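Local atomic coordinates of chloromuconate cycloisomerase (Rhodococcus opacus, PDB entry 4M0X), a protein that belongs to the enolase superfamily of metal-dependent enzymes, pairing an enolase-like N-terminal domain with a TIM-barrel-like C-terminal domain that holds a manganese ion. Residues Ser249-Ile257 / Ala281-Glu289. Numbering follows the deposited sequence.
Sequences SVTTVQQAI and AREIAAIAE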
loop_
_atom_site.group_PDB
_atom_site.type_symbol
_atom_site.label_atom_id
_atom_site.label_comp_id
_atom_site.label_asym_id
_atom_site.label_seq_id
_atom_site.Cartn_x
_atom_site.Cartn_y
_atom_site.Cartn_z
ATOM N N SER A 249 -13.055 5.546 -19.886
ATOM C CA SER A 249 -12.182 5.809 -18.752
ATOM C C SER A 249 -10.884 6.484 -19.149
ATOM O O SER A 249 -10.256 7.106 -18.289
ATOM C CB SER A 249 -11.870 4.520 -17.989
ATOM O OG SER A 249 -12.958 4.099 -17.169
ATOM N N VAL A 250 -10.464 6.329 -20.419
ATOM C CA VAL A 250 -9.295 7.047 -20.960
ATOM C C VAL A 250 -9.673 8.100 -21.947
ATOM O O VAL A 250 -9.852 7.834 -23.139
ATOM C CB VAL A 250 -8.317 6.203 -21.785
ATOM C CG1 VAL A 250 -6.957 6.105 -21.099
ATOM C CG2 VAL A 250 -8.908 4.880 -22.221
ATOM N N THR A 251 -9.761 9.320 -21.489
ATOM C CA THR A 251 -9.985 10.364 -22.451
ATOM C C THR A 251 -8.911 11.381 -22.307
ATOM O O THR A 251 -8.820 12.267 -23.116
ATOM C CB THR A 251 -11.311 11.062 -22.244
ATOM O OG1 THR A 251 -11.241 11.781 -21.009
ATOM C CG2 THR A 251 -12.456 10.049 -22.216
ATOM N N THR A 252 -8.109 11.279 -21.264
ATOM C CA THR A 252 -7.036 12.233 -21.102
ATOM C C THR A 252 -5.802 11.480 -20.690
ATOM O O THR A 252 -5.870 10.387 -20.131
ATOM C CB THR A 252 -7.332 13.365 -20.056
ATOM O OG1 THR A 252 -7.188 12.869 -18.704
ATOM C CG2 THR A 252 -8.710 13.978 -20.252
ATOM N N VAL A 253 -4.691 12.113 -20.993
ATOM C CA VAL A 253 -3.357 11.723 -20.635
ATOM C C VAL A 253 -3.192 11.554 -19.100
ATOM O O VAL A 253 -2.439 10.703 -18.639
ATOM C CB VAL A 253 -2.372 12.763 -21.301
ATOM C CG1 VAL A 253 -2.161 14.010 -20.452
ATOM C CG2 VAL A 253 -1.059 12.136 -21.699
ATOM N N GLN A 254 -3.918 12.337 -18.307
ATOM C CA GLN A 254 -3.853 12.190 -16.848
ATOM C C GLN A 254 -4.573 10.903 -16.415
ATOM O O GLN A 254 -4.136 10.216 -15.486
ATOM C CB GLN A 254 -4.443 13.425 -16.123
ATOM C CG GLN A 254 -3.592 14.686 -16.208
ATOM C CD GLN A 254 -3.847 15.586 -17.440
ATOM O OE1 GLN A 254 -4.971 15.694 -17.956
ATOM N NE2 GLN A 254 -2.803 16.258 -17.887
ATOM N N GLN A 255 -5.689 10.600 -17.082
ATOM C CA GLN A 255 -6.443 9.368 -16.829
ATOM C C GLN A 255 -5.626 8.158 -17.234
ATOM O O GLN A 255 -5.598 7.163 -16.507
ATOM C CB GLN A 255 -7.769 9.406 -17.567
ATOM C CG GLN A 255 -8.529 10.647 -17.178
ATOM C CD GLN A 255 -9.950 10.697 -17.690
ATOM O OE1 GLN A 255 -10.884 10.769 -16.898
ATOM N NE2 GLN A 255 -10.123 10.668 -19.002
ATOM N N ALA A 256 -4.961 8.266 -18.385
ATOM C CA ALA A 256 -4.036 7.270 -18.858
ATOM C C ALA A 256 -3.081 6.886 -17.748
ATOM O O ALA A 256 -2.941 5.718 -17.418
ATOM C CB ALA A 256 -3.254 7.796 -20.044
ATOM N N ILE A 257 -2.441 7.881 -17.158
ATOM C CA ILE A 257 -1.487 7.633 -16.115
ATOM C C ILE A 257 -2.125 7.000 -14.884
ATOM O O ILE A 257 -1.626 5.981 -14.375
ATOM C CB ILE A 257 -0.711 8.919 -15.791
ATOM C CG1 ILE A 257 0.559 8.922 -16.654
ATOM C CG2 ILE A 257 -0.426 9.049 -14.288
ATOM C CD1 ILE A 257 1.351 10.221 -16.613
ATOM N N ALA A 281 -4.214 12.263 -28.349
ATOM C CA ALA A 281 -4.375 10.838 -28.680
ATOM C C ALA A 281 -3.030 10.100 -28.762
ATOM O O ALA A 281 -2.911 9.048 -28.133
ATOM C CB ALA A 281 -5.207 10.630 -29.935
ATOM N N ARG A 282 -2.021 10.615 -29.488
ATOM C CA ARG A 282 -0.721 9.935 -29.477
ATOM C C ARG A 282 -0.122 9.870 -28.086
ATOM O O ARG A 282 0.478 8.851 -27.726
ATOM C CB ARG A 282 0.321 10.508 -30.452
ATOM C CG ARG A 282 0.711 9.548 -31.568
ATOM C CD ARG A 282 2.090 8.893 -31.518
ATOM N NE ARG A 282 2.283 7.863 -30.488
ATOM C CZ ARG A 282 3.364 7.072 -30.452
ATOM N NH1 ARG A 282 4.301 7.189 -31.386
ATOM N NH2 ARG A 282 3.517 6.151 -29.508
ATOM N N GLU A 283 -0.278 10.937 -27.309
ATOM C CA GLU A 283 0.337 10.973 -26.002
ATOM C C GLU A 283 -0.238 9.846 -25.161
ATOM O O GLU A 283 0.511 9.128 -24.518
ATOM C CB GLU A 283 0.196 12.349 -25.327
ATOM C CG GLU A 283 1.166 13.404 -25.877
ATOM C CD GLU A 283 0.960 14.817 -25.288
ATOM O OE1 GLU A 283 1.823 15.732 -25.508
ATOM O OE2 GLU A 283 -0.069 15.011 -24.584
ATOM N N ILE A 284 -1.558 9.665 -25.194
ATOM C CA ILE A 284 -2.213 8.540 -24.505
ATOM C C ILE A 284 -1.636 7.200 -24.956
ATOM O O ILE A 284 -1.384 6.307 -24.146
ATOM C CB ILE A 284 -3.751 8.566 -24.652
ATOM C CG1 ILE A 284 -4.329 9.800 -23.964
ATOM C CG2 ILE A 284 -4.407 7.331 -24.063
ATOM C CD1 ILE A 284 -5.769 10.074 -24.343
ATOM N N ALA A 285 -1.364 7.083 -26.235
ATOM C CA ALA A 285 -0.820 5.850 -26.731
ATOM C C ALA A 285 0.631 5.724 -26.264
ATOM O O ALA A 285 1.102 4.617 -25.961
ATOM C CB ALA A 285 -0.935 5.782 -28.252
ATOM N N ALA A 286 1.338 6.847 -26.184
ATOM C CA ALA A 286 2.713 6.831 -25.706
ATOM C C ALA A 286 2.782 6.288 -24.270
ATOM O O ALA A 286 3.716 5.552 -23.920
ATOM C CB ALA A 286 3.322 8.221 -25.785
ATOM N N ILE A 287 1.789 6.667 -23.462
ATOM C CA ILE A 287 1.625 6.181 -22.096
ATOM C C ILE A 287 1.301 4.681 -22.068
ATOM O O ILE A 287 1.899 3.945 -21.270
ATOM C CB ILE A 287 0.583 7.005 -21.291
ATOM C CG1 ILE A 287 1.184 8.339 -20.876
ATOM C CG2 ILE A 287 0.188 6.297 -19.990
ATOM C CD1 ILE A 287 0.240 9.509 -21.030
ATOM N N ALA A 288 0.409 4.214 -22.937
ATOM C CA ALA A 288 0.275 2.771 -23.106
ATOM C C ALA A 288 1.631 2.123 -23.345
ATOM O O ALA A 288 2.029 1.255 -22.582
ATOM C CB ALA A 288 -0.713 2.418 -24.195
ATOM N N GLU A 289 2.375 2.569 -24.347
ATOM C CA GLU A 289 3.716 1.999 -24.558
ATOM C C GLU A 289 4.580 1.996 -23.276
ATOM O O GLU A 289 5.186 0.978 -22.903
ATOM C CB GLU A 289 4.450 2.739 -25.692
ATOM C CG GLU A 289 5.738 2.088 -26.199
ATOM C CD GLU A 289 6.471 2.866 -27.316
ATOM O OE1 GLU A 289 7.670 2.566 -27.498
ATOM O OE2 GLU A 289 5.895 3.755 -28.024
#
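I284 and I287, one turn apart on helix 281-289, press against V250, V253 and A256, where the chain leaves a barrel strand and enters helix 253-257. The two helices are neighbours on the outside of the TIM-barrel-like domain, joined through strand 267-270; their short segments run nearly parallel, 12° between directions, with axes 9.1 Å apart. D247, a manganese ligand with D196 and E222, lies just before 249-257, and the V250 side chain is about 9 Å from the ion. The packing is tight around I284, with V253 CA and I284 CA 5.1 Å apart. I284 CG1 stands beside its own backbone N, opposite the carbonyl carbon (chi1 -65°), and the extended chain beyond carries CD1 to the turn before the helix, 3.9 Å from T252 C. Its other branch, CG2, meets V250 CG1 at 4.1 Å, their side chains slanting across each other; F268 of strand 267-270 touches both residues. V253 CG2 lies 3.8 Å from E283 CB. One turn on, the methyl of A256 sits 3.8 Å from I287 CG2; the small A256 side chain is consistent with the close approach of I287. T252 is the N-cap of helix 253-257, its OG1 accepting from Q255 N at 3.2 Å and more weakly from Q254 N. The contact thins at I257, whose CG1 reaches I287 CG2 only at 4.3 Å, and at T251 and T252, which bury little. The carboxylate of E283 turns to R280 in a salt bridge, while A290 of a second subunit packs on V253 and I257. With no hydrogen bond or salt bridge between the two segments, cohesion here rests on the 342 Å² buried between them, most of it by aliphatic residues, while the charge of E283 is paired within its own helix.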